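Local coordinates for computational Design of Enzyme (Synthetic construct, PDB 3TP4), which is of unknown function but was computationally designed, probably to carry an activated serine-containing catalytic triad on a glycosyl hydrolase family 26 barrel, at residues S72-N77 with N85-N90; Y147-A152 with V201-D206; A279-G284 with N316-T321; G398-Q403 with A451-G456; D417-A422 with W429-S434. All coordinates share one frame; numbering follows the deposited sequence.

Contact 1 (S72-N77 with N85-N90)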
# COMPACT_ATOMS: atom_id res chain seq x y z
N SER A 72 -9.12 -1.23 -9.15
CA SER A 72 -10.10 -2.00 -9.91
C SER A 72 -11.24 -1.14 -10.48
O SER A 72 -11.84 -1.46 -11.50
CB SER A 72 -10.68 -3.08 -9.01
OG SER A 72 -11.16 -4.17 -9.76
N ILE A 73 -11.56 -0.05 -9.79
CA ILE A 73 -12.62 0.86 -10.23
C ILE A 73 -12.32 1.46 -11.59
O ILE A 73 -13.24 1.77 -12.36
CB ILE A 73 -12.79 2.00 -9.23
CG1 ILE A 73 -13.39 1.48 -7.92
CG2 ILE A 73 -13.66 3.10 -9.81
CD1 ILE A 73 -13.28 2.47 -6.81
N ILE A 74 -11.05 1.67 -11.89
CA ILE A 74 -10.65 2.26 -13.16
C ILE A 74 -10.94 1.29 -14.31
O ILE A 74 -11.26 1.70 -15.42
CB ILE A 74 -9.15 2.61 -13.16
CG1 ILE A 74 -8.88 3.78 -12.20
CG2 ILE A 74 -8.67 2.95 -14.57
CD1 ILE A 74 -7.42 3.89 -11.78
N GLU A 75 -10.82 0.00 -14.02
CA GLU A 75 -11.04 -1.04 -15.01
C GLU A 75 -12.54 -1.26 -15.21
O GLU A 75 -12.95 -1.99 -16.11
CB GLU A 75 -10.39 -2.34 -14.55
CG GLU A 75 -8.97 -2.18 -14.03
CD GLU A 75 -8.57 -3.29 -13.07
OE1 GLU A 75 -9.45 -4.08 -12.67
OE2 GLU A 75 -7.37 -3.36 -12.70
N GLY A 76 -13.35 -0.65 -14.35
CA GLY A 76 -14.78 -0.83 -14.39
C GLY A 76 -15.19 -2.16 -13.79
O GLY A 76 -16.29 -2.65 -14.04
N ASN A 77 -14.30 -2.75 -12.99
CA ASN A 77 -14.56 -4.04 -12.36
C ASN A 77 -15.05 -3.90 -10.92
O ASN A 77 -15.14 -4.89 -10.18
CB ASN A 77 -13.31 -4.93 -12.40
CG ASN A 77 -12.81 -5.18 -13.81
OD1 ASN A 77 -13.53 -4.96 -14.79
ND2 ASN A 77 -11.57 -5.65 -13.93
N ASN A 85 -17.77 2.03 -19.49
CA ASN A 85 -17.19 3.37 -19.45
C ASN A 85 -15.81 3.47 -20.09
O ASN A 85 -15.10 2.47 -20.22
CB ASN A 85 -17.10 3.88 -18.01
CG ASN A 85 -18.43 4.38 -17.48
OD1 ASN A 85 -19.50 3.93 -17.91
ND2 ASN A 85 -18.38 5.33 -16.55
N THR A 86 -15.42 4.68 -20.48
CA THR A 86 -14.02 4.94 -20.79
C THR A 86 -13.25 4.96 -19.47
O THR A 86 -13.79 5.33 -18.42
CB THR A 86 -13.83 6.29 -21.54
OG1 THR A 86 -13.82 7.37 -20.60
CG2 THR A 86 -14.95 6.51 -22.55
N ARG A 87 -12.00 4.53 -19.51
CA ARG A 87 -11.17 4.59 -18.31
C ARG A 87 -11.17 6.01 -17.74
O ARG A 87 -11.18 6.20 -16.53
CB ARG A 87 -9.75 4.09 -18.60
CG ARG A 87 -9.57 2.59 -18.36
CD ARG A 87 -8.18 2.10 -18.74
NE ARG A 87 -7.99 0.69 -18.40
CZ ARG A 87 -7.16 0.24 -17.45
NH1 ARG A 87 -6.43 1.10 -16.74
NH2 ARG A 87 -7.06 -1.06 -17.22
N ASP A 88 -11.19 7.01 -18.63
CA ASP A 88 -11.17 8.40 -18.21
C ASP A 88 -12.40 8.81 -17.39
O ASP A 88 -12.31 9.69 -16.53
CB ASP A 88 -11.03 9.34 -19.41
CG ASP A 88 -9.65 9.29 -20.01
OD1 ASP A 88 -9.47 8.61 -21.05
OD2 ASP A 88 -8.73 9.94 -19.45
N GLU A 89 -13.54 8.18 -17.65
CA GLU A 89 -14.75 8.54 -16.93
C GLU A 89 -14.93 7.70 -15.66
O GLU A 89 -15.46 8.19 -14.66
CB GLU A 89 -15.99 8.49 -17.83
CG GLU A 89 -16.24 7.17 -18.54
CD GLU A 89 -17.23 7.32 -19.69
OE1 GLU A 89 -17.43 8.46 -20.16
OE2 GLU A 89 -17.82 6.30 -20.12
N ASN A 90 -14.47 6.46 -15.71
CA ASN A 90 -14.34 5.67 -14.49
C ASN A 90 -13.41 6.39 -13.52
O ASN A 90 -13.65 6.39 -12.31
CB ASN A 90 -13.84 4.26 -14.79
CG ASN A 90 -14.96 3.30 -15.14
OD1 ASN A 90 -16.14 3.60 -14.93
ND2 ASN A 90 -14.60 2.13 -15.64
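In the connection that leads from strand 66-70 of the TIM barrel into helix 87-104, Ile-74 and Gly-76 rest against the first turn of that helix, on Arg-87 and Asn-90. Asn-90 ND2 donates to Ile-74 O over 3.4 Å, a weak bond by length though fairly straight (161°). With CG beside the backbone N (chi1 -86°), the Asn-90 amide turns in toward the loop: its CB lies 3.5 Å from Ile-73 O, and its ND2 comes within 3.2 Å of Gly-76 CA. Any CB on Gly-76 would collide with that nitrogen, and a phi of 77° separately favours glycine. The amide's OD1 accepts from Leu-82 N, which ties it to the same loop a second time. The helix start itself is a capping box, in which Glu-89 N donates to Thr-86 OG1 (3.1 Å) and Thr-86 N donates to Glu-89 OE2 (2.9 Å). Arg-87 runs extended from CG to NE across Ile-74 at about a right angle, putting its NH1 3.6 Å from Ile-74 CG2. Beside it lies Glu-75, whose OE2 is bonded to Tyr-147 and Asn-116 instead. Beyond the two segments, the charge of Arg-87 is met by Asp-150 of helix 141-157, in a salt bridge through NH1. Replacing Arg-87 by alanine would probably leave that aspartate without its charged mate and uncover Ile-74 CG2.

Contact 2 (Y147-A152 with V201-D206)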
# COMPACT_ATOMS: atom_id res chain seq x y z
N TYR A 147 -0.81 1.34 -16.73
CA TYR A 147 -1.62 1.24 -15.51
C TYR A 147 -1.26 2.35 -14.53
O TYR A 147 -2.14 3.00 -13.96
CB TYR A 147 -1.44 -0.12 -14.85
CG TYR A 147 -2.55 -0.46 -13.88
CD1 TYR A 147 -2.36 -0.37 -12.50
CD2 TYR A 147 -3.80 -0.87 -14.35
CE1 TYR A 147 -3.39 -0.68 -11.61
CE2 TYR A 147 -4.82 -1.18 -13.47
CZ TYR A 147 -4.62 -1.08 -12.11
OH TYR A 147 -5.65 -1.39 -11.25
N LEU A 148 0.03 2.58 -14.33
CA LEU A 148 0.48 3.66 -13.45
C LEU A 148 0.07 5.06 -13.95
O LEU A 148 -0.31 5.92 -13.15
CB LEU A 148 2.00 3.58 -13.21
CG LEU A 148 2.48 2.31 -12.50
CD1 LEU A 148 4.00 2.28 -12.34
CD2 LEU A 148 1.82 2.19 -11.14
N ASP A 149 0.16 5.29 -15.25
CA ASP A 149 -0.30 6.56 -15.83
C ASP A 149 -1.75 6.87 -15.40
O ASP A 149 -2.08 8.01 -15.07
CB ASP A 149 -0.23 6.53 -17.36
CG ASP A 149 1.21 6.60 -17.90
OD1 ASP A 149 2.10 7.12 -17.19
OD2 ASP A 149 1.43 6.15 -19.04
N ASP A 150 -2.60 5.85 -15.46
CA ASP A 150 -3.99 6.00 -15.05
C ASP A 150 -4.07 6.37 -13.57
O ASP A 150 -4.88 7.21 -13.17
CB ASP A 150 -4.75 4.70 -15.30
CG ASP A 150 -5.09 4.50 -16.77
OD1 ASP A 150 -5.06 5.49 -17.52
OD2 ASP A 150 -5.40 3.35 -17.16
N ILE A 151 -3.22 5.75 -12.76
CA ILE A 151 -3.21 6.06 -11.34
C ILE A 151 -2.77 7.50 -11.12
O ILE A 151 -3.33 8.22 -10.29
CB ILE A 151 -2.32 5.05 -10.56
CG1 ILE A 151 -3.01 3.68 -10.53
CG2 ILE A 151 -2.03 5.55 -9.13
CD1 ILE A 151 -2.14 2.56 -9.99
N ALA A 152 -1.77 7.94 -11.89
CA ALA A 152 -1.31 9.32 -11.80
C ALA A 152 -2.45 10.27 -12.19
O ALA A 152 -2.61 11.35 -11.61
CB ALA A 152 -0.08 9.53 -12.68
N VAL A 201 6.96 3.56 -7.13
CA VAL A 201 7.08 4.80 -6.38
C VAL A 201 7.82 5.85 -7.21
O VAL A 201 7.41 7.00 -7.29
CB VAL A 201 7.83 4.61 -5.06
CG1 VAL A 201 8.21 5.96 -4.49
CG2 VAL A 201 6.98 3.83 -4.05
N GLU A 202 8.90 5.42 -7.85
CA GLU A 202 9.74 6.33 -8.62
C GLU A 202 9.01 6.83 -9.88
O GLU A 202 9.04 8.02 -10.20
CB GLU A 202 11.07 5.65 -8.96
CG GLU A 202 11.96 5.53 -7.72
CD GLU A 202 12.99 4.42 -7.80
OE1 GLU A 202 12.98 3.64 -8.78
OE2 GLU A 202 13.82 4.33 -6.86
N TYR A 203 8.33 5.93 -10.58
CA TYR A 203 7.56 6.34 -11.75
C TYR A 203 6.49 7.37 -11.37
O TYR A 203 6.43 8.45 -11.95
CB TYR A 203 6.92 5.15 -12.48
CG TYR A 203 6.29 5.54 -13.80
CD1 TYR A 203 7.08 5.76 -14.92
CD2 TYR A 203 4.91 5.72 -13.92
CE1 TYR A 203 6.52 6.13 -16.14
CE2 TYR A 203 4.34 6.09 -15.14
CZ TYR A 203 5.16 6.30 -16.24
OH TYR A 203 4.64 6.66 -17.47
N LEU A 204 5.69 7.07 -10.36
CA LEU A 204 4.64 8.00 -9.93
C LEU A 204 5.21 9.32 -9.41
O LEU A 204 4.77 10.39 -9.82
CB LEU A 204 3.74 7.36 -8.86
CG LEU A 204 2.80 6.24 -9.35
CD1 LEU A 204 2.20 5.51 -8.17
CD2 LEU A 204 1.69 6.75 -10.29
N ARG A 205 6.18 9.24 -8.50
CA ARG A 205 6.70 10.45 -7.85
C ARG A 205 7.65 11.22 -8.77
O ARG A 205 7.46 12.42 -9.01
CB ARG A 205 7.42 10.09 -6.55
CG ARG A 205 8.13 11.27 -5.86
CD ARG A 205 9.08 10.80 -4.75
NE ARG A 205 10.18 9.98 -5.29
CZ ARG A 205 10.89 9.08 -4.60
NH1 ARG A 205 10.65 8.87 -3.31
NH2 ARG A 205 11.85 8.39 -5.21
N ASP A 206 8.66 10.54 -9.28
CA ASP A 206 9.74 11.24 -9.97
C ASP A 206 9.43 11.46 -11.43
O ASP A 206 9.81 12.47 -12.02
CB ASP A 206 11.05 10.46 -9.85
CG ASP A 206 11.47 10.24 -8.41
OD1 ASP A 206 11.29 11.15 -7.58
OD2 ASP A 206 12.00 9.15 -8.11
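Tyr-203 reaches from helix 190-207 across to Leu-148 and Asp-149 of helix 141-157, and its atoms can be taken in order. CB touches Leu-148 CD1 at 4.1 Å. The first torsion (chi1 -172°) then carries the ring across the neighbouring helix, toward Asp-149, where CD2 lies 3.7 Å from Leu-148 CB, the leucine meeting the ring obliquely. Further out, CE2 comes close to Asp-149 OD1, which sits at the ring edge near its plane. At the tip, Tyr-203 OH donates to Asp-149 OD1 over 2.6 Å, a short bond that meets the oxygen on its syn side, 19° out of the carboxylate plane. Ring and carboxylate planes are inclined to each other. The same OD1 forms a salt bridge with Lys-208, so two donors share this oxygen, and the lysine would be expected to favour the charged carboxylate.

Deeper in, one methyl does most of the work. Leu-204 CD2 lies 3.6 Å from Leu-148 O and 4.1 Å from both Ile-151 CG2 and Ala-152 CB, resting between successive turns of the opposing helix. The segment axes approach to 10.1 Å with a crossing angle of -40°.

These are two of the outer helices of the barrel, packed side by side. Beneath them Ile-151 and Leu-204 both rest on Phe-170 of strand 168-174 and on Phe-213 of strand 213-217, so two of the side chains that join the helices also seat them on the barrel wall.

Contact 3 (A279-G284 with N316-T321)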
# COMPACT_ATOMS: atom_id res chain seq x y z
N ALA A 279 -0.27 0.70 10.68
CA ALA A 279 -1.73 0.63 10.67
C ALA A 279 -2.17 -0.81 10.49
O ALA A 279 -1.46 -1.60 9.87
CB ALA A 279 -2.30 1.49 9.56
N PHE A 280 -3.32 -1.16 11.06
CA PHE A 280 -3.92 -2.49 10.88
C PHE A 280 -4.69 -2.46 9.54
O PHE A 280 -5.92 -2.40 9.51
CB PHE A 280 -4.85 -2.77 12.07
CG PHE A 280 -5.36 -4.20 12.16
CD1 PHE A 280 -5.04 -5.16 11.20
CD2 PHE A 280 -6.19 -4.58 13.22
CE1 PHE A 280 -5.54 -6.48 11.29
CE2 PHE A 280 -6.70 -5.88 13.33
CZ PHE A 280 -6.37 -6.83 12.37
N THR A 281 -3.95 -2.49 8.44
CA THR A 281 -4.51 -2.13 7.13
C THR A 281 -5.76 -2.91 6.75
O THR A 281 -6.68 -2.36 6.16
CB THR A 281 -3.46 -2.21 5.99
OG1 THR A 281 -2.65 -3.38 6.13
CG2 THR A 281 -2.58 -0.96 6.01
N ARG A 282 -5.80 -4.19 7.08
CA ARG A 282 -6.99 -4.98 6.78
C ARG A 282 -7.36 -5.90 7.92
O ARG A 282 -6.52 -6.65 8.44
CB ARG A 282 -6.78 -5.79 5.50
CG ARG A 282 -6.65 -4.94 4.26
CD ARG A 282 -6.55 -5.83 3.02
NE ARG A 282 -7.87 -6.29 2.58
CZ ARG A 282 -8.06 -7.01 1.47
NH1 ARG A 282 -7.03 -7.35 0.71
NH2 ARG A 282 -9.29 -7.38 1.12
N PHE A 283 -8.63 -5.84 8.31
CA PHE A 283 -9.16 -6.72 9.34
C PHE A 283 -10.59 -7.10 8.99
O PHE A 283 -11.28 -6.36 8.29
CB PHE A 283 -9.10 -6.05 10.72
CG PHE A 283 -10.34 -5.24 11.06
CD1 PHE A 283 -10.53 -3.97 10.52
CD2 PHE A 283 -11.28 -5.73 11.94
CE1 PHE A 283 -11.65 -3.21 10.86
CE2 PHE A 283 -12.41 -4.99 12.28
CZ PHE A 283 -12.60 -3.73 11.74
N GLY A 284 -11.04 -8.24 9.50
CA GLY A 284 -12.43 -8.64 9.29
C GLY A 284 -12.69 -10.09 9.65
O GLY A 284 -11.76 -10.84 9.93
N ASN A 316 -1.54 1.81 16.53
CA ASN A 316 -1.86 1.60 15.13
C ASN A 316 -2.98 2.53 14.65
O ASN A 316 -4.00 2.69 15.31
CB ASN A 316 -2.19 0.13 14.90
CG ASN A 316 -0.93 -0.71 14.78
OD1 ASN A 316 -0.18 -0.54 13.83
ND2 ASN A 316 -0.66 -1.56 15.76
N ALA A 317 -2.75 3.16 13.51
CA ALA A 317 -3.50 4.35 13.11
C ALA A 317 -4.92 4.10 12.60
O ALA A 317 -5.81 4.91 12.83
CB ALA A 317 -2.71 5.14 12.08
N TYR A 318 -5.11 3.00 11.87
CA TYR A 318 -6.43 2.67 11.35
C TYR A 318 -6.60 1.17 11.13
O TYR A 318 -5.63 0.40 11.20
CB TYR A 318 -6.74 3.45 10.06
CG TYR A 318 -5.80 3.23 8.88
CD1 TYR A 318 -4.70 4.07 8.68
CD2 TYR A 318 -6.03 2.22 7.94
CE1 TYR A 318 -3.84 3.90 7.60
CE2 TYR A 318 -5.16 2.03 6.84
CZ TYR A 318 -4.08 2.88 6.68
OH TYR A 318 -3.21 2.71 5.61
N MSE A 319 -7.83 0.76 10.89
CA MSE A 319 -8.14 -0.64 10.60
C MSE A 319 -9.35 -0.67 9.66
O MSE A 319 -10.43 -0.20 10.01
CB MSE A 319 -8.45 -1.40 11.89
CG MSE A 319 -9.61 -0.81 12.66
SE MSE A 319 -9.66 -1.53 14.48
CE MSE A 319 -9.96 -3.43 14.09
N GLU A 320 -9.15 -1.23 8.47
CA GLU A 320 -10.16 -1.20 7.42
C GLU A 320 -10.72 -2.60 7.19
O GLU A 320 -9.96 -3.57 7.10
CB GLU A 320 -9.55 -0.66 6.11
CG GLU A 320 -10.59 -0.53 5.00
CD GLU A 320 -9.95 -0.35 3.61
OE1 GLU A 320 -8.81 0.17 3.52
OE2 GLU A 320 -10.60 -0.73 2.62
N THR A 321 -12.04 -2.72 7.11
CA THR A 321 -12.66 -4.01 6.81
C THR A 321 -13.29 -4.00 5.41
O THR A 321 -13.36 -2.95 4.76
CB THR A 321 -13.68 -4.45 7.89
OG1 THR A 321 -13.84 -5.88 7.86
CG2 THR A 321 -15.04 -3.79 7.65
O HOH W 1 -6.37 -0.39 4.25
O HOH W 2 -10.16 -5.22 4.68
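Phe-283 is held between Met-319 and Thr-321, the dense part of the contact. The selenomethionine CE of Met-319 stands over the centre of the Phe-283 ring, 3.3 Å from the centroid and only 6° off the normal, with SE behind it in a Met-aromatic contact; Thr-321 CB covers the opposite face toward the rim. The bend of the Met-319 chain at chi3 (-63°) folds the methyl back over the ring. Replacing Phe-283 by alanine would probably open a gap between Met-319 CE and Thr-321 CB and leave the methyl less firmly held, with Phe-280 still beside it. A further CH-pi contact puts Ala-279 CB 3.5 Å from the centroid of the Tyr-318 ring.

These segments belong to the closing strands of the TIM barrel, but they splay by 56° and their backbones are sparsely bonded. Phe-283 N donates to Glu-320 O over 2.9 Å, whereas the bond from Phe-280 N to Tyr-318 O is weak; the Thr-321 hydroxyl OG1 adds a side-chain bond to Phe-283 O over 2.6 Å.

The looser side is bridged by water. One molecule donates to Thr-281 O (2.8 Å) and to Glu-320 OE1 (2.6 Å); another links Arg-282 NE with Glu-320 O, which it shares with Phe-283 N. Glu-320 OE2 bonds to His-37 ND1, consistent with a Ser-His-Glu triad, possibly the designed one, that Ser-70 would complete.

Contact 4 (G398-Q403 with A451-G456); sequences GGTDVQ and ATTAAG
Two threonine torsions set up the meeting of Thr-400 with Thr-453. In Thr-400 (chi1 178°) OG1 lies opposite the backbone N, beside the carbonyl carbon, while CG2 is wedged between the backbone N and carbonyl carbon; in Thr-453 (chi1 86°) it is OG1 that takes that inner place. The side chains cross at about a right angle, with Thr-400 CG2 3.5 Å from Thr-453 OG1.

That hydroxyl is busy within its own segment. Thr-453 OG1 accepts from Ala-455 N at 2.9 Å, making an ST turn, and donates to Gly-456 O at 2.8 Å. Thr-453 N reaches the same carbonyl oxygen from the opposite face of its plane, so the type I turn from Thr-453 to Gly-456, which links strands 446-453 and 456-466, is held at its neck by side chain and backbone alike.

Across the contact Val-402 and Thr-453 form an antiparallel non-hydrogen-bonded pair, their CG2 methyls 4.2 Å apart. The bonds fall next to it: Gln-403 N donates to Thr-452 O over 2.8 Å, and Ala-454 N donates to Asp-401 O over 3.0 Å. Gln-403, bent at chi2, folds back so that NE2 lies 3.5 Å from Thr-453 C.

Strands 402-411 and 446-453 of the Ig-like domain are thus joined at their ends near its surface. With small threonine, alanine and valine groups supplying modest apolar contact, the pairing rests chiefly on its two backbone bonds, while the threonine hydroxyl fixes the adjoining turn.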
# COMPACT_ATOMS: atom_id res chain seq x y z
N GLY A 398 18.70 7.77 -6.54
CA GLY A 398 17.79 8.86 -6.24
C GLY A 398 18.22 9.73 -5.07
O GLY A 398 19.00 9.32 -4.20
N GLY A 399 17.70 10.95 -5.05
CA GLY A 399 17.88 11.82 -3.90
C GLY A 399 19.23 12.51 -3.82
O GLY A 399 19.53 13.13 -2.81
N THR A 400 20.05 12.42 -4.86
CA THR A 400 21.31 13.17 -4.87
C THR A 400 21.74 13.36 -6.31
O THR A 400 21.25 12.66 -7.19
CB THR A 400 22.42 12.43 -4.07
OG1 THR A 400 23.66 13.16 -4.15
CG2 THR A 400 22.65 11.02 -4.64
N ASP A 401 22.66 14.30 -6.56
CA ASP A 401 23.28 14.45 -7.88
C ASP A 401 24.31 13.35 -8.09
O ASP A 401 25.06 13.02 -7.16
CB ASP A 401 23.97 15.81 -8.02
CG ASP A 401 23.00 16.96 -8.19
OD1 ASP A 401 21.80 16.71 -8.43
OD2 ASP A 401 23.45 18.12 -8.09
N VAL A 402 24.39 12.82 -9.30
CA VAL A 402 25.25 11.67 -9.56
C VAL A 402 26.24 11.97 -10.66
O VAL A 402 25.84 12.43 -11.73
CB VAL A 402 24.40 10.45 -10.01
CG1 VAL A 402 25.28 9.23 -10.18
CG2 VAL A 402 23.27 10.20 -9.02
N GLN A 403 27.52 11.68 -10.44
CA GLN A 403 28.52 11.92 -11.48
C GLN A 403 28.81 10.68 -12.30
O GLN A 403 29.08 10.77 -13.48
CB GLN A 403 29.84 12.47 -10.92
CG GLN A 403 29.69 13.73 -10.09
CD GLN A 403 30.42 13.63 -8.76
OE1 GLN A 403 31.65 13.67 -8.71
NE2 GLN A 403 29.66 13.47 -7.67
N ALA A 451 27.86 4.12 -6.99
CA ALA A 451 27.56 5.45 -7.49
C ALA A 451 28.42 6.51 -6.81
O ALA A 451 28.52 6.55 -5.58
CB ALA A 451 26.09 5.76 -7.31
N THR A 452 29.05 7.37 -7.61
CA THR A 452 29.79 8.51 -7.10
C THR A 452 28.87 9.73 -7.14
O THR A 452 28.46 10.19 -8.22
CB THR A 452 31.04 8.75 -7.94
OG1 THR A 452 31.90 7.62 -7.82
CG2 THR A 452 31.80 10.01 -7.49
N THR A 453 28.52 10.24 -5.96
CA THR A 453 27.48 11.26 -5.84
C THR A 453 27.81 12.41 -4.89
O THR A 453 28.78 12.35 -4.13
CB THR A 453 26.14 10.64 -5.38
OG1 THR A 453 26.10 10.57 -3.95
CG2 THR A 453 25.97 9.24 -5.96
N ALA A 454 26.95 13.43 -4.92
CA ALA A 454 27.06 14.59 -4.05
C ALA A 454 26.82 14.22 -2.58
O ALA A 454 27.16 14.99 -1.68
CB ALA A 454 26.10 15.68 -4.50
N ALA A 455 26.25 13.04 -2.35
CA ALA A 455 26.02 12.55 -1.00
C ALA A 455 27.08 11.53 -0.59
O ALA A 455 26.96 10.85 0.44
CB ALA A 455 24.62 11.93 -0.89
N GLY A 456 28.12 11.41 -1.41
CA GLY A 456 29.19 10.45 -1.15
C GLY A 456 29.12 9.29 -2.13
O GLY A 456 28.52 9.40 -3.19

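Contact 5 (D417-A422 with W429-S434); sequences DTLDLA and WTAPWS
The indoles of Trp-429 and Trp-433 meet the opposite strand at their edges. Leu-421 O lies near the plane of the Trp-429 ring, 3.5 Å from Trp-429 CE3, while Tyr-423 brings its own ring to this indole at about 50°. At the edge of Trp-433, Asp-417 OD2 sits 3.8 Å from Trp-433 CD1, with carboxylate and indole planes 73° apart. Leu-419 CD1 touches Trp-433 at its CB, 4.0 Å away.

Close backbone pairing is confined to one end of this antiparallel hairpin. Ala-422 and Thr-430 form a hydrogen-bonded pair: Ala-422 N donates to Thr-430 O over 2.9 Å, and the reverse bond, Thr-430 N to Ala-422 O, has the same length. From there the strands diverge: 417-420 bonds to strand 402-411 and Ala-431 to strand 391-398, so the hairpin probably passes between the two sheets of the Ig-like sandwich. Between them Leu-421 CD2 presses on Ala-431 CB at 3.4 Å, tighter than usual.

Farther along, a water donates to Asp-417 OD2 (2.8 Å) and accepts from Ser-434 N (3.1 Å). The chemistry thus changes along the hairpin, from paired amides, through leucine and alanine packing, to a water-bridged carboxylate where the strands stand apart.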
# COMPACT_ATOMS: atom_id res chain seq x y z
N ASP A 417 33.55 -9.02 -14.51
CA ASP A 417 33.22 -7.93 -15.42
C ASP A 417 33.18 -6.61 -14.68
O ASP A 417 32.79 -6.55 -13.51
CB ASP A 417 31.87 -8.20 -16.09
CG ASP A 417 31.94 -8.09 -17.60
OD1 ASP A 417 32.74 -7.26 -18.09
OD2 ASP A 417 31.20 -8.83 -18.28
N THR A 418 33.59 -5.55 -15.36
CA THR A 418 33.44 -4.19 -14.84
C THR A 418 32.75 -3.30 -15.88
O THR A 418 33.19 -3.22 -17.03
CB THR A 418 34.81 -3.62 -14.45
OG1 THR A 418 35.42 -4.49 -13.49
CG2 THR A 418 34.66 -2.22 -13.85
N LEU A 419 31.65 -2.66 -15.49
CA LEU A 419 30.86 -1.86 -16.43
C LEU A 419 30.79 -0.40 -16.01
O LEU A 419 30.58 -0.10 -14.85
CB LEU A 419 29.43 -2.41 -16.52
CG LEU A 419 29.33 -3.91 -16.79
CD1 LEU A 419 27.89 -4.39 -16.67
CD2 LEU A 419 29.92 -4.23 -18.15
N ASP A 420 30.98 0.49 -16.97
CA ASP A 420 30.79 1.92 -16.74
C ASP A 420 29.40 2.30 -17.28
O ASP A 420 29.17 2.24 -18.48
CB ASP A 420 31.90 2.69 -17.45
CG ASP A 420 31.98 4.14 -17.00
OD1 ASP A 420 31.46 4.47 -15.91
OD2 ASP A 420 32.58 4.95 -17.75
N LEU A 421 28.47 2.66 -16.40
CA LEU A 421 27.09 2.89 -16.83
C LEU A 421 26.88 4.31 -17.33
O LEU A 421 27.63 5.24 -17.00
CB LEU A 421 26.07 2.57 -15.73
CG LEU A 421 26.24 1.36 -14.81
CD1 LEU A 421 24.90 0.99 -14.15
CD2 LEU A 421 26.86 0.16 -15.51
N ALA A 422 25.85 4.47 -18.14
CA ALA A 422 25.55 5.75 -18.77
C ALA A 422 24.13 6.17 -18.45
O ALA A 422 23.19 5.35 -18.53
CB ALA A 422 25.78 5.66 -20.28
N TRP A 429 20.75 4.72 -14.87
CA TRP A 429 22.09 4.54 -15.41
C TRP A 429 22.13 3.11 -15.91
O TRP A 429 21.70 2.21 -15.19
CB TRP A 429 23.13 4.74 -14.30
CG TRP A 429 23.25 6.17 -13.86
CD1 TRP A 429 22.38 6.85 -13.06
CD2 TRP A 429 24.30 7.08 -14.19
NE1 TRP A 429 22.82 8.15 -12.88
CE2 TRP A 429 24.00 8.31 -13.55
CE3 TRP A 429 25.46 6.99 -14.96
CZ2 TRP A 429 24.82 9.43 -13.67
CZ3 TRP A 429 26.27 8.10 -15.08
CH2 TRP A 429 25.95 9.31 -14.44
N THR A 430 22.59 2.90 -17.14
CA THR A 430 22.50 1.57 -17.75
C THR A 430 23.76 1.16 -18.48
O THR A 430 24.59 2.00 -18.83
CB THR A 430 21.29 1.45 -18.74
OG1 THR A 430 21.58 2.16 -19.96
CG2 THR A 430 20.06 2.02 -18.12
N ALA A 431 23.90 -0.15 -18.70
CA ALA A 431 24.96 -0.72 -19.53
C ALA A 431 24.53 -2.12 -19.94
O ALA A 431 23.76 -2.76 -19.22
CB ALA A 431 26.28 -0.78 -18.76
N PRO A 432 25.01 -2.59 -21.09
CA PRO A 432 24.72 -3.97 -21.48
C PRO A 432 25.57 -4.93 -20.64
O PRO A 432 26.67 -4.55 -20.25
CB PRO A 432 25.15 -4.01 -22.95
CG PRO A 432 26.26 -2.98 -23.03
CD PRO A 432 25.85 -1.88 -22.08
N TRP A 433 25.07 -6.13 -20.35
CA TRP A 433 25.87 -7.13 -19.64
C TRP A 433 25.71 -8.50 -20.30
O TRP A 433 24.60 -9.01 -20.43
CB TRP A 433 25.47 -7.20 -18.16
CG TRP A 433 26.17 -8.29 -17.38
CD1 TRP A 433 27.48 -8.67 -17.48
CD2 TRP A 433 25.57 -9.15 -16.40
NE1 TRP A 433 27.74 -9.71 -16.61
CE2 TRP A 433 26.58 -10.02 -15.94
CE3 TRP A 433 24.28 -9.26 -15.87
CZ2 TRP A 433 26.34 -11.00 -14.97
CZ3 TRP A 433 24.04 -10.23 -14.91
CH2 TRP A 433 25.07 -11.09 -14.47
N SER A 434 26.82 -9.10 -20.71
CA SER A 434 26.80 -10.43 -21.32
C SER A 434 27.47 -11.44 -20.39
O SER A 434 28.67 -11.68 -20.51
CB SER A 434 27.53 -10.41 -22.67
OG SER A 434 26.93 -9.48 -23.56
O HOH W 3 29.63 -7.85 -20.37
O HOH W 4 27.31 1.98 -20.59

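The five contacts fall into two domains. Contacts 1 and 2, with centres about 17 Å apart, meet directly within the barrel, where Arg-87 NH1 packs on Tyr-147 CD2 at 4.1 Å. Contact 3 holds Glu-320 of the probable triad; Ile-73 of contact 1 lies near that site without touching it, though the nearest atoms of the two contacts are about 10 Å apart. In the Ig-like domain contact 5 is nested within the loop closed by contact 4, and Val-402 CG1 packs on Trp-429 CZ2 at 3.5 Å. The domains approach beside contact 2, about 6 Å from contact 4 at nearest atoms, where Asp-206 forms a salt bridge with Arg-396.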